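Local coordinates for protein endoglucanase (Uncultured bacterium, PDB 3X17) that probably hydrolyses internal beta-1,4-glucosidic bonds of cellulose, as a family 9 endoglucanase with an Ig-like domain ahead of its (alpha/alpha)6 barrel, at residues A[30-35]-A[83-88]; A[51-56]-A[97-102]; A[129-134]-A[223-228]; A[139-144]-A[502-507]. All coordinates share one frame; numbering follows the deposited sequence.

Interaction 1. Residues A[30-35]-A[83-88]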
loop_
_atom_site.group_PDB
_atom_site.type_symbol
_atom_site.label_atom_id
_atom_site.label_comp_id
_atom_site.label_asym_id
_atom_site.label_seq_id
_atom_site.Cartn_x
_atom_site.Cartn_y
_atom_site.Cartn_z
ATOM N N PRO A 30 1.169 -16.534 -15.155
ATOM C CA PRO A 30 -0.196 -17.057 -15.278
ATOM C C PRO A 30 -1.181 -15.953 -15.620
ATOM O O PRO A 30 -0.945 -14.799 -15.289
ATOM C CB PRO A 30 -0.490 -17.645 -13.895
ATOM C CG PRO A 30 0.882 -17.763 -13.220
ATOM C CD PRO A 30 1.718 -16.675 -13.798
ATOM N N LYS A 31 -2.223 -16.280 -16.369
ATOM C CA LYS A 31 -3.134 -15.252 -16.887
ATOM C C LYS A 31 -4.581 -15.698 -16.727
ATOM O O LYS A 31 -5.052 -16.568 -17.469
ATOM C CB LYS A 31 -2.818 -14.920 -18.352
ATOM C CG LYS A 31 -1.324 -14.685 -18.663
ATOM C CD LYS A 31 -1.111 -14.383 -20.162
ATOM C CE LYS A 31 0.382 -14.142 -20.503
ATOM N NZ LYS A 31 1.312 -15.243 -20.056
ATOM N N GLN A 32 -5.249 -15.206 -15.686
ATOM C CA GLN A 32 -6.608 -15.656 -15.362
ATOM C C GLN A 32 -7.682 -14.816 -16.060
ATOM O O GLN A 32 -7.486 -13.625 -16.306
ATOM C CB GLN A 32 -6.832 -15.642 -13.851
ATOM C CG GLN A 32 -6.636 -14.256 -13.190
ATOM C CD GLN A 32 -6.867 -14.303 -11.679
ATOM O OE1 GLN A 32 -7.841 -14.906 -11.208
ATOM N NE2 GLN A 32 -5.981 -13.649 -10.910
ATOM N N ALA A 33 -8.809 -15.444 -16.390
ATOM C CA ALA A 33 -10.043 -14.716 -16.658
ATOM C C ALA A 33 -11.185 -15.422 -15.945
ATOM O O ALA A 33 -11.180 -16.648 -15.773
ATOM C CB ALA A 33 -10.325 -14.633 -18.175
ATOM N N VAL A 34 -12.083 -14.639 -15.386
ATOM C CA VAL A 34 -13.050 -15.198 -14.466
ATOM C C VAL A 34 -14.398 -14.821 -15.014
ATOM O O VAL A 34 -14.643 -13.651 -15.320
ATOM C CB VAL A 34 -12.862 -14.668 -13.032
ATOM C CG1 VAL A 34 -14.024 -15.068 -12.135
ATOM C CG2 VAL A 34 -11.545 -15.160 -12.449
ATOM N N LEU A 35 -15.213 -15.846 -15.258
ATOM C CA LEU A 35 -16.591 -15.676 -15.678
ATOM C C LEU A 35 -17.478 -15.719 -14.438
ATOM O O LEU A 35 -17.559 -16.735 -13.764
ATOM C CB LEU A 35 -16.992 -16.812 -16.632
ATOM C CG LEU A 35 -18.474 -16.786 -17.053
ATOM C CD1 LEU A 35 -18.738 -15.591 -17.977
ATOM C CD2 LEU A 35 -18.879 -18.097 -17.747
ATOM N N LEU A 83 -18.598 -18.908 -10.253
ATOM C CA LEU A 83 -17.475 -18.624 -11.148
ATOM C C LEU A 83 -17.115 -19.804 -12.054
ATOM O O LEU A 83 -17.065 -20.957 -11.615
ATOM C CB LEU A 83 -16.230 -18.175 -10.357
ATOM C CG LEU A 83 -16.519 -17.159 -9.237
ATOM C CD1 LEU A 83 -15.235 -16.771 -8.492
ATOM C CD2 LEU A 83 -17.182 -15.911 -9.855
ATOM N N TYR A 84 -16.759 -19.479 -13.289
ATOM C CA TYR A 84 -15.911 -20.334 -14.099
ATOM C C TYR A 84 -14.606 -19.600 -14.344
ATOM O O TYR A 84 -14.564 -18.383 -14.257
ATOM C CB TYR A 84 -16.598 -20.649 -15.429
ATOM C CG TYR A 84 -17.943 -21.339 -15.260
ATOM C CD1 TYR A 84 -19.072 -20.626 -14.864
ATOM C CD2 TYR A 84 -18.084 -22.705 -15.498
ATOM C CE1 TYR A 84 -20.311 -21.258 -14.720
ATOM C CE2 TYR A 84 -19.331 -23.338 -15.382
ATOM C CZ TYR A 84 -20.428 -22.614 -14.967
ATOM O OH TYR A 84 -21.645 -23.246 -14.775
ATOM N N ARG A 85 -13.548 -20.330 -14.689
ATOM C CA ARG A 85 -12.252 -19.710 -14.925
ATOM C C ARG A 85 -11.428 -20.369 -16.006
ATOM O O ARG A 85 -11.546 -21.578 -16.256
ATOM C CB ARG A 85 -11.453 -19.600 -13.619
ATOM C CG ARG A 85 -10.887 -20.899 -13.093
ATOM C CD ARG A 85 -9.903 -20.632 -11.956
ATOM N NE ARG A 85 -10.503 -19.768 -10.937
ATOM C CZ ARG A 85 -10.137 -18.508 -10.686
ATOM N NH1 ARG A 85 -9.114 -17.927 -11.345
ATOM N NH2 ARG A 85 -10.808 -17.824 -9.766
ATOM N N ALA A 86 -10.629 -19.552 -16.686
ATOM C CA ALA A 86 -9.617 -20.035 -17.615
ATOM C C ALA A 86 -8.237 -19.509 -17.222
ATOM O O ALA A 86 -8.097 -18.503 -16.511
ATOM C CB ALA A 86 -9.934 -19.601 -19.027
ATOM N N ASP A 87 -7.221 -20.152 -17.766
ATOM C CA ASP A 87 -5.856 -19.680 -17.633
ATOM C C ASP A 87 -5.259 -19.668 -19.027
ATOM O O ASP A 87 -5.034 -20.717 -19.613
ATOM C CB ASP A 87 -5.083 -20.636 -16.732
ATOM C CG ASP A 87 -3.632 -20.229 -16.557
ATOM O OD1 ASP A 87 -3.170 -19.304 -17.264
ATOM O OD2 ASP A 87 -2.964 -20.809 -15.672
ATOM N N PHE A 88 -5.184 -18.491 -19.632
ATOM C CA PHE A 88 -4.592 -18.376 -20.950
ATOM C C PHE A 88 -3.109 -18.010 -20.920
ATOM O O PHE A 88 -2.638 -17.278 -21.790
ATOM C CB PHE A 88 -5.387 -17.395 -21.820
ATOM C CG PHE A 88 -5.487 -15.991 -21.244
ATOM C CD1 PHE A 88 -6.468 -15.681 -20.318
ATOM C CD2 PHE A 88 -4.703 -14.962 -21.747
ATOM C CE1 PHE A 88 -6.623 -14.380 -19.847
ATOM C CE2 PHE A 88 -4.835 -13.669 -21.281
ATOM C CZ PHE A 88 -5.802 -13.370 -20.333
HETATM O O HOH W 1 -9.420 -15.190 -9.260
#

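Interaction 2. Residues A[51-56]-A[97-102]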
loop_
_atom_site.group_PDB
_atom_site.type_symbol
_atom_site.label_atom_id
_atom_site.label_comp_id
_atom_site.label_asym_id
_atom_site.label_seq_id
_atom_site.Cartn_x
_atom_site.Cartn_y
_atom_site.Cartn_z
ATOM N N PRO A 51 -18.586 -23.228 -20.548
ATOM C CA PRO A 51 -18.386 -21.990 -21.283
ATOM C C PRO A 51 -17.102 -22.051 -22.075
ATOM O O PRO A 51 -16.119 -22.593 -21.591
ATOM C CB PRO A 51 -18.251 -20.946 -20.171
ATOM C CG PRO A 51 -18.942 -21.552 -19.009
ATOM C CD PRO A 51 -18.655 -23.011 -19.097
ATOM N N THR A 52 -17.112 -21.528 -23.295
ATOM C CA THR A 52 -15.868 -21.395 -24.054
ATOM C C THR A 52 -15.359 -19.957 -24.085
ATOM O O THR A 52 -16.100 -19.033 -24.412
ATOM C CB THR A 52 -16.011 -21.931 -25.491
ATOM O OG1 THR A 52 -16.219 -23.344 -25.441
ATOM C CG2 THR A 52 -14.762 -21.651 -26.302
ATOM N N LEU A 53 -14.083 -19.782 -23.761
ATOM C CA LEU A 53 -13.455 -18.460 -23.856
ATOM C C LEU A 53 -12.539 -18.346 -25.057
ATOM O O LEU A 53 -11.717 -19.235 -25.319
ATOM C CB LEU A 53 -12.673 -18.147 -22.582
ATOM C CG LEU A 53 -11.913 -16.809 -22.515
ATOM C CD1 LEU A 53 -12.873 -15.642 -22.260
ATOM C CD2 LEU A 53 -10.902 -16.879 -21.386
ATOM N N GLN A 54 -12.629 -17.220 -25.749
ATOM C CA GLN A 54 -11.610 -16.850 -26.694
ATOM C C GLN A 54 -10.881 -15.601 -26.208
ATOM O O GLN A 54 -11.463 -14.763 -25.516
ATOM C CB GLN A 54 -12.226 -16.599 -28.073
ATOM C CG GLN A 54 -13.138 -17.704 -28.546
ATOM C CD GLN A 54 -13.885 -17.308 -29.801
ATOM O OE1 GLN A 54 -14.453 -16.220 -29.874
ATOM N NE2 GLN A 54 -13.852 -18.171 -30.811
ATOM N N ILE A 55 -9.597 -15.510 -26.535
ATOM C CA ILE A 55 -8.891 -14.242 -26.510
ATOM C C ILE A 55 -8.707 -13.796 -27.943
ATOM O O ILE A 55 -8.332 -14.586 -28.801
ATOM C CB ILE A 55 -7.493 -14.354 -25.891
ATOM C CG1 ILE A 55 -7.518 -14.983 -24.483
ATOM C CG2 ILE A 55 -6.716 -13.028 -26.047
ATOM C CD1 ILE A 55 -8.553 -14.419 -23.520
ATOM N N VAL A 56 -8.875 -12.504 -28.173
ATOM C CA VAL A 56 -9.059 -11.980 -29.515
ATOM C C VAL A 56 -8.206 -10.708 -29.679
ATOM O O VAL A 56 -8.203 -9.851 -28.807
ATOM C CB VAL A 56 -10.543 -11.638 -29.721
ATOM C CG1 VAL A 56 -10.715 -10.840 -30.955
ATOM C CG2 VAL A 56 -11.378 -12.912 -29.782
ATOM N N TYR A 97 -5.578 -6.978 -26.555
ATOM C CA TYR A 97 -6.510 -8.089 -26.675
ATOM C C TYR A 97 -7.854 -7.843 -25.975
ATOM O O TYR A 97 -7.983 -6.952 -25.126
ATOM C CB TYR A 97 -5.885 -9.379 -26.125
ATOM C CG TYR A 97 -4.577 -9.782 -26.784
ATOM C CD1 TYR A 97 -4.555 -10.629 -27.892
ATOM C CD2 TYR A 97 -3.365 -9.384 -26.248
ATOM C CE1 TYR A 97 -3.353 -11.020 -28.472
ATOM C CE2 TYR A 97 -2.170 -9.762 -26.813
ATOM C CZ TYR A 97 -2.166 -10.602 -27.911
ATOM O OH TYR A 97 -0.957 -10.977 -28.446
ATOM N N VAL A 98 -8.809 -8.719 -26.261
ATOM C CA VAL A 98 -10.065 -8.781 -25.548
ATOM C C VAL A 98 -10.397 -10.232 -25.220
ATOM O O VAL A 98 -10.089 -11.141 -25.995
ATOM C CB VAL A 98 -11.181 -8.166 -26.391
ATOM C CG1 VAL A 98 -12.533 -8.613 -25.896
ATOM C CG2 VAL A 98 -11.060 -6.631 -26.380
ATOM N N ALA A 99 -10.982 -10.460 -24.050
ATOM C CA ALA A 99 -11.497 -11.779 -23.702
ATOM C C ALA A 99 -12.995 -11.838 -23.985
ATOM O O ALA A 99 -13.751 -10.914 -23.632
ATOM C CB ALA A 99 -11.217 -12.107 -22.223
ATOM N N GLN A 100 -13.421 -12.946 -24.592
ATOM C CA GLN A 100 -14.734 -13.045 -25.226
ATOM C C GLN A 100 -15.284 -14.413 -24.921
ATOM O O GLN A 100 -14.732 -15.408 -25.375
ATOM C CB GLN A 100 -14.577 -12.893 -26.743
ATOM C CG GLN A 100 -15.865 -13.072 -27.541
ATOM C CD GLN A 100 -16.835 -11.930 -27.322
ATOM O OE1 GLN A 100 -17.940 -12.122 -26.813
ATOM N NE2 GLN A 100 -16.411 -10.722 -27.682
ATOM N N VAL A 101 -16.346 -14.494 -24.135
ATOM C CA VAL A 101 -16.995 -15.788 -23.939
ATOM C C VAL A 101 -17.981 -16.043 -25.083
ATOM O O VAL A 101 -18.721 -15.131 -25.468
ATOM C CB VAL A 101 -17.690 -15.869 -22.574
ATOM C CG1 VAL A 101 -18.638 -17.088 -22.497
ATOM C CG2 VAL A 101 -16.646 -15.940 -21.475
ATOM N N VAL A 102 -17.883 -17.216 -25.718
ATOM C CA VAL A 102 -18.695 -17.517 -26.899
ATOM C C VAL A 102 -20.165 -17.508 -26.497
ATOM O O VAL A 102 -20.558 -18.166 -25.529
ATOM C CB VAL A 102 -18.304 -18.892 -27.566
ATOM C CG1 VAL A 102 -19.257 -19.242 -28.732
ATOM C CG2 VAL A 102 -16.852 -18.870 -28.075
HETATM O O HOH W 2 -19.456 -20.509 -24.059
#

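Interaction 3. Residues A[129-134]-A[223-228]. With ZN (zinc ion), chain C; CA (calcium ion), chain D.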
loop_
_atom_site.group_PDB
_atom_site.type_symbol
_atom_site.label_atom_id
_atom_site.label_comp_id
_atom_site.label_asym_id
_atom_site.label_seq_id
_atom_site.Cartn_x
_atom_site.Cartn_y
_atom_site.Cartn_z
ATOM N N LEU A 129 2.752 13.500 -6.384
ATOM C CA LEU A 129 1.578 14.316 -6.642
ATOM C C LEU A 129 0.826 14.599 -5.330
ATOM O O LEU A 129 -0.089 15.433 -5.284
ATOM C CB LEU A 129 0.674 13.573 -7.625
ATOM C CG LEU A 129 0.881 13.774 -9.131
ATOM C CD1 LEU A 129 2.141 14.565 -9.548
ATOM C CD2 LEU A 129 0.658 12.522 -9.940
ATOM N N GLN A 130 1.205 13.880 -4.279
ATOM C CA GLN A 130 0.661 14.091 -2.930
ATOM C C GLN A 130 1.524 15.008 -2.057
ATOM O O GLN A 130 1.170 15.275 -0.909
ATOM C CB GLN A 130 0.498 12.751 -2.208
ATOM C CG GLN A 130 -0.547 11.816 -2.809
ATOM C CD GLN A 130 -1.959 12.142 -2.365
ATOM O OE1 GLN A 130 -2.803 12.527 -3.174
ATOM N NE2 GLN A 130 -2.204 12.060 -1.066
ATOM N N ARG A 131 2.694 15.406 -2.541
ATOM C CA ARG A 131 3.601 16.239 -1.737
ATOM C C ARG A 131 2.953 17.529 -1.231
ATOM O O ARG A 131 2.117 18.117 -1.905
ATOM C CB ARG A 131 4.867 16.589 -2.497
ATOM C CG ARG A 131 5.811 15.416 -2.746
ATOM C CD ARG A 131 7.102 15.885 -3.522
ATOM N NE ARG A 131 7.942 14.746 -3.918
ATOM C CZ ARG A 131 9.142 14.856 -4.492
ATOM N NH1 ARG A 131 9.647 16.058 -4.768
ATOM N NH2 ARG A 131 9.851 13.762 -4.789
ATOM N N CYS A 132 3.300 17.912 -0.007
ATOM C CA CYS A 132 2.720 19.080 0.652
ATOM C C CYS A 132 3.824 20.111 0.776
ATOM O O CYS A 132 4.997 19.751 0.897
ATOM C CB CYS A 132 2.249 18.692 2.046
ATOM S SG CYS A 132 1.475 19.977 3.079
ATOM N N GLY A 133 3.469 21.389 0.651
ATOM C CA GLY A 133 4.419 22.443 0.956
ATOM C C GLY A 133 5.242 22.856 -0.253
ATOM O O GLY A 133 6.323 23.425 -0.119
ATOM N N VAL A 134 4.771 22.520 -1.442
ATOM C CA VAL A 134 5.540 22.830 -2.633
ATOM C C VAL A 134 4.592 22.964 -3.810
ATOM O O VAL A 134 3.626 22.210 -3.912
ATOM C CB VAL A 134 6.595 21.741 -2.922
ATOM C CG1 VAL A 134 5.914 20.362 -3.164
ATOM C CG2 VAL A 134 7.473 22.167 -4.117
ATOM N N LEU A 223 13.954 6.570 -4.338
ATOM C CA LEU A 223 14.699 6.998 -3.141
ATOM C C LEU A 223 14.642 8.508 -2.907
ATOM O O LEU A 223 14.498 8.950 -1.781
ATOM C CB LEU A 223 16.162 6.526 -3.181
ATOM C CG LEU A 223 16.344 5.001 -3.236
ATOM C CD1 LEU A 223 17.809 4.629 -3.121
ATOM C CD2 LEU A 223 15.505 4.317 -2.168
ATOM N N ASP A 224 14.637 9.294 -3.971
ATOM C CA ASP A 224 14.314 10.708 -3.830
ATOM C C ASP A 224 12.932 10.895 -3.221
ATOM O O ASP A 224 12.750 11.751 -2.362
ATOM C CB ASP A 224 14.408 11.440 -5.159
ATOM C CG ASP A 224 15.830 11.488 -5.686
ATOM O OD1 ASP A 224 16.764 11.813 -4.907
ATOM O OD2 ASP A 224 16.015 11.071 -6.842
ATOM N N GLU A 225 11.952 10.101 -3.652
ATOM C CA GLU A 225 10.614 10.288 -3.093
ATOM C C GLU A 225 10.627 9.950 -1.603
ATOM O O GLU A 225 10.116 10.715 -0.784
ATOM C CB GLU A 225 9.559 9.445 -3.800
ATOM C CG GLU A 225 8.122 9.868 -3.400
ATOM C CD GLU A 225 7.802 11.291 -3.877
ATOM O OE1 GLU A 225 8.168 11.616 -5.034
ATOM O OE2 GLU A 225 7.264 12.091 -3.078
ATOM N N VAL A 226 11.122 8.758 -1.278
ATOM C CA VAL A 226 11.291 8.348 0.105
ATOM C C VAL A 226 11.964 9.442 0.921
ATOM O O VAL A 226 11.594 9.683 2.064
ATOM C CB VAL A 226 12.125 7.056 0.220
ATOM C CG1 VAL A 226 12.665 6.895 1.639
ATOM C CG2 VAL A 226 11.276 5.834 -0.198
ATOM N N ARG A 227 12.974 10.088 0.347
ATOM C CA ARG A 227 13.729 11.065 1.095
ATOM C C ARG A 227 12.854 12.278 1.433
ATOM O O ARG A 227 12.939 12.805 2.518
ATOM C CB ARG A 227 14.971 11.513 0.307
ATOM C CG ARG A 227 15.954 12.242 1.188
ATOM C CD ARG A 227 16.671 13.384 0.505
ATOM N NE ARG A 227 17.903 12.944 -0.135
ATOM C CZ ARG A 227 19.111 13.465 0.079
ATOM N NH1 ARG A 227 19.306 14.479 0.934
ATOM N NH2 ARG A 227 20.136 12.954 -0.583
ATOM N N TRP A 228 11.995 12.692 0.500
ATOM C CA TRP A 228 10.982 13.691 0.788
ATOM C C TRP A 228 10.219 13.333 2.063
ATOM O O TRP A 228 10.046 14.173 2.938
ATOM C CB TRP A 228 10.001 13.831 -0.383
ATOM C CG TRP A 228 9.092 15.055 -0.286
ATOM C CD1 TRP A 228 7.829 15.110 0.246
ATOM C CD2 TRP A 228 9.401 16.393 -0.722
ATOM N NE1 TRP A 228 7.349 16.397 0.197
ATOM C CE2 TRP A 228 8.291 17.206 -0.394
ATOM C CE3 TRP A 228 10.512 16.980 -1.349
ATOM C CZ2 TRP A 228 8.244 18.569 -0.702
ATOM C CZ3 TRP A 228 10.479 18.360 -1.627
ATOM C CH2 TRP A 228 9.360 19.134 -1.294
HETATM ZN ZN ZN C . -0.175 20.645 1.850
HETATM CA CA CA D . 16.947 10.794 -9.091
#

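Interaction 4. Residues A[139-144]-A[502-507]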
loop_
_atom_site.group_PDB
_atom_site.type_symbol
_atom_site.label_atom_id
_atom_site.label_comp_id
_atom_site.label_asym_id
_atom_site.label_seq_id
_atom_site.Cartn_x
_atom_site.Cartn_y
_atom_site.Cartn_z
ATOM N N PRO A 139 3.174 18.720 -16.216
ATOM C CA PRO A 139 2.644 18.628 -17.582
ATOM C C PRO A 139 2.166 17.208 -17.942
ATOM O O PRO A 139 1.162 17.048 -18.633
ATOM C CB PRO A 139 3.823 19.092 -18.465
ATOM C CG PRO A 139 5.059 18.978 -17.599
ATOM C CD PRO A 139 4.610 19.050 -16.153
ATOM N N ILE A 140 2.786 16.183 -17.362
ATOM C CA ILE A 140 2.418 14.802 -17.683
ATOM C C ILE A 140 0.953 14.508 -17.328
ATOM O O ILE A 140 0.212 13.860 -18.078
ATOM C CB ILE A 140 3.339 13.814 -16.982
ATOM C CG1 ILE A 140 4.757 13.948 -17.551
ATOM C CG2 ILE A 140 2.799 12.395 -17.153
ATOM C CD1 ILE A 140 5.840 13.281 -16.707
ATOM N N THR A 141 0.497 15.171 -16.286
ATOM C CA THR A 141 -0.636 14.716 -15.522
ATOM C C THR A 141 -1.714 15.826 -15.592
ATOM O O THR A 141 -2.929 15.573 -15.556
ATOM C CB THR A 141 -0.100 14.494 -14.093
ATOM O OG1 THR A 141 -0.225 13.118 -13.695
ATOM C CG2 THR A 141 -0.666 15.388 -13.174
ATOM N N GLY A 142 -1.242 17.050 -15.807
ATOM C CA GLY A 142 -2.071 18.239 -15.668
ATOM C C GLY A 142 -2.275 18.706 -14.236
ATOM O O GLY A 142 -2.934 19.695 -14.012
ATOM N N VAL A 143 -1.771 17.966 -13.254
ATOM C CA VAL A 143 -2.053 18.312 -11.865
ATOM C C VAL A 143 -1.275 19.584 -11.476
ATOM O O VAL A 143 -0.073 19.721 -11.793
ATOM C CB VAL A 143 -1.697 17.112 -10.918
ATOM C CG1 VAL A 143 -1.635 17.537 -9.450
ATOM C CG2 VAL A 143 -2.685 15.964 -11.116
ATOM N N SER A 144 -1.975 20.541 -10.871
ATOM C CA SER A 144 -1.337 21.781 -10.445
ATOM C C SER A 144 -1.993 22.411 -9.233
ATOM O O SER A 144 -3.220 22.427 -9.094
ATOM C CB SER A 144 -1.263 22.802 -11.590
ATOM O OG SER A 144 -2.544 23.329 -11.870
ATOM N N MET A 502 -7.820 14.468 -12.552
ATOM C CA MET A 502 -7.469 13.191 -11.901
ATOM C C MET A 502 -6.001 13.153 -11.495
ATOM O O MET A 502 -5.096 13.479 -12.298
ATOM C CB MET A 502 -7.757 11.992 -12.810
ATOM C CG MET A 502 -7.644 10.633 -12.085
ATOM S SD MET A 502 -8.506 10.480 -10.490
ATOM C CE MET A 502 -10.224 10.594 -10.991
ATOM N N VAL A 503 -5.760 12.744 -10.253
ATOM C CA VAL A 503 -4.446 12.267 -9.864
ATOM C C VAL A 503 -4.347 10.753 -10.090
ATOM O O VAL A 503 -5.004 9.960 -9.400
ATOM C CB VAL A 503 -4.129 12.589 -8.405
ATOM C CG1 VAL A 503 -2.773 11.966 -8.019
ATOM C CG2 VAL A 503 -4.123 14.127 -8.172
ATOM N N PRO A 504 -3.518 10.345 -11.066
ATOM C CA PRO A 504 -3.440 8.933 -11.419
ATOM C C PRO A 504 -2.541 8.139 -10.454
ATOM O O PRO A 504 -1.635 8.711 -9.831
ATOM C CB PRO A 504 -2.859 8.963 -12.845
ATOM C CG PRO A 504 -2.016 10.217 -12.885
ATOM C CD PRO A 504 -2.604 11.183 -11.865
ATOM N N GLY A 505 -2.816 6.843 -10.318
ATOM C CA GLY A 505 -1.911 5.916 -9.661
ATOM C C GLY A 505 -2.245 5.715 -8.188
ATOM O O GLY A 505 -1.503 5.027 -7.458
ATOM N N LEU A 506 -3.364 6.291 -7.735
ATOM C CA LEU A 506 -3.756 6.157 -6.305
ATOM C C LEU A 506 -4.711 4.983 -6.104
ATOM O O LEU A 506 -5.779 4.919 -6.727
ATOM C CB LEU A 506 -4.412 7.443 -5.781
ATOM C CG LEU A 506 -3.646 8.755 -5.890
ATOM C CD1 LEU A 506 -4.619 9.924 -5.697
ATOM C CD2 LEU A 506 -2.553 8.803 -4.821
ATOM N N LEU A 507 -4.369 4.105 -5.166
ATOM C CA LEU A 507 -5.251 3.014 -4.787
ATOM C C LEU A 507 -6.279 3.467 -3.730
ATOM O O LEU A 507 -5.902 3.847 -2.614
ATOM C CB LEU A 507 -4.410 1.858 -4.224
ATOM C CG LEU A 507 -5.105 0.640 -3.603
ATOM C CD1 LEU A 507 -5.961 -0.110 -4.637
ATOM C CD2 LEU A 507 -4.069 -0.302 -3.008
HETATM O O HOH W 3 -4.743 13.981 -14.825
#

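Interaction 1. Residues A[30-35]-A[83-88]
Lys31 lays its CB over the centre of one face of the Phe88 ring, 3.8 Å from the centroid and 10° off the normal, a CH-pi contact, while the methyl of Ala33 meets the ring at its edge. Lys31 and Phe88 cross at about a right angle, and the ring swings in over the lysine because its CG is wedged between backbone N and carbonyl carbon (chi1 59°). NZ of Lys31 runs on to the carbonyls of Pro27, Thr29 and Thr89; Tyr25 packs edge-to-face with the ring. With an alanine here in place of Phe88, the Lys31 methylenes would probably lose the ring face they pack on, and the Ala33 methyl its edge contact.

The Arg85 guanidinium takes its partners at the edge. NH1 donates to Gln32 OE1 at 3.3 Å, in the guanidinium plane although the amide plane is turned 48° away; a water accepts from NH2 and donates to the same OE1. Gln32 NE2 reaches Asp467, so this face of the sheet borders the catalytic domain. Val34 CG2 lies 3.8 Å from Arg85 NH1, side by side with the arginine.

Behind these groups the backbones pair. Ala33 and Ala86 exchange N-H...O bonds of 3.1 Å, Leu35 and Tyr84 a slightly shorter pair, and Leu35 CD2 packs on Tyr84 CD1. Strands 32-37 and 82-87 thus form a regular antiparallel ladder, as expected in the beta-sandwich of an Ig-like domain.

Interaction 2. Residues A[51-56]-A[97-102]
Leu53 pushes its CD1 methyl between Ala99 and Val101, 3.9 Å from Ala99 CB and equally near Val101 CG2. The small Ala99 makes the hollow here, and a second bump enters it: Ile55 CD1 comes to 3.8 Å from the same CB. With CG1 of Ile55 beside the backbone N (chi1 -54°), its CG2 stands anti to that N and meets Tyr97 CD1 at 3.7 Å; the two side chains cross at about a right angle. Leu53 also touches Ala33 of strand 32-37, not its neighbour in the sheet but across the domain core, so this is the buried face.

On the face of Gln54 and Gln100 the packing is mixed. Val102 CG2 fits against the flat amide of Gln54, 3.8 Å from its CD, and lies beside Thr52 CG2. The Gln54 amide is held by Glu66, which accepts from NE2. A leucine in place of Gln54 would probably leave Glu66 without that donor.

The backbones pair antiparallel: Gln54 N reaches Gln100 O at 2.8 Å and 175°, and Val56 exchanges bonds with Val98. A water joins Thr52 N to Val102 O. The Leu53-Ile55 face is thus essentially apolar, whereas the Gln54-Gln100 face mixes amides with valines, as suits a partly exposed surface.

Interaction 3. Residues A[129-134]-A[223-228]
Arg131 and Glu225 meet in a salt bridge, side-on, with two nitrogens each gripping a different carboxylate oxygen. NE donates to OE2 at 2.9 Å; the oxygen lies close to the guanidinium plane and is met on its syn side. NH2 reaches OE1 at 2.7 Å but comes from above the carboxylate, since the two flat groups are turned 46° apart. The glutamate reaches over by a bend at chi2 (65°), and NH1 of the arginine has a second acid, Glu214.

The stacking is with Trp228. The guanidinium lies flat on the indole, planes 9° apart and centres 4.5 Å apart, a parallel-displaced stack whose cation-pi contact is off-centre. More squarely placed is the methylene just before it: CD makes a CH-pi contact over the five-membered ring, 3.6 Å from its centroid. The extended arginine chain, from CG to NE, runs over that same face.

Apolar packing is smaller: Val134 CG1 touches Trp228 CZ2 at 3.8 Å. Of polar groups round the indole, Cys132 O lies at its edge and Gly173 is the partner of NE1.

Metal bonds fix both neighbours in sequence. Cys132 SG binds zinc at 2.2 Å with Asp148, His149 and His175, and Asp224 OD2 binds calcium with Asp207, Glu214, Asn217, Val219 and Asp221. Glu214 serves both sides: its backbone oxygen binds the calcium while its side chain pairs with Arg131. Held between two acids, this buried arginine charge is probably well neutralised, and it ties the zinc-bearing loop after helix 115-130 to the calcium-anchored start of helix 221-235 in the (alpha/alpha)6 barrel domain.

Interaction 4. Residues A[139-144]-A[502-507]
Val143 and Val503 meet through one methyl each, CG2 to CG2 at 3.8 Å, with the two side chains crossing at about a right angle. In both valines CG1 stands opposite the backbone N (chi1 165° in Val143, 176° in Val503), which leaves CG2 as the branch that does the touching. The Val143 methyl also lies 3.7 Å from Met502 O, so it meets backbone as well as side chain. Leu495 touches Val143 and Val496 touches Val503, both from helix 494-499.

Two irregular segments of the glycoside hydrolase family 9 domain come together here. Segment 139-144 is the loop that joins strands 136-137 and 144-145 and runs into the second of them; segment 502-507 follows helix 494-499. The domain has the (alpha/alpha)6 barrel fold, and its helix 115-130 backs the contact from the side of Val503.

Thr141 approaches Pro504 obliquely, its OG1 modelled 3.5 Å from Pro504 CG, although the setting of this threonine side chain is uncertain. Beside the pair a single water donates to Thr141 O at 2.5 Å and to Met502 O at 2.6 Å, bridging two carbonyl oxygens that lie 4.4 Å apart.

Interactions 1 and 2 share one sheet of the Ig-like domain, their centres 10 Å apart, and their segments alternate along the chain. They pack directly: Ala86 CB lies 3.7 Å from Leu53 CD2, and Phe88 CD2 lies 3.9 Å from Ile55 CG1. Interactions 3 and 4 belong to the family 9 domain, with centres 14 Å apart, and Leu129 links them, its CB 3.8 Å from Val503 CG1. Interaction 3 itself supplies a ligand to the zinc and to one calcium, whereas the Val143 side chain of interaction 4 is about 12 Å from the zinc. The two pairs stay apart: the nearest atoms of interactions 1 and 4 are about 15 Å from each other.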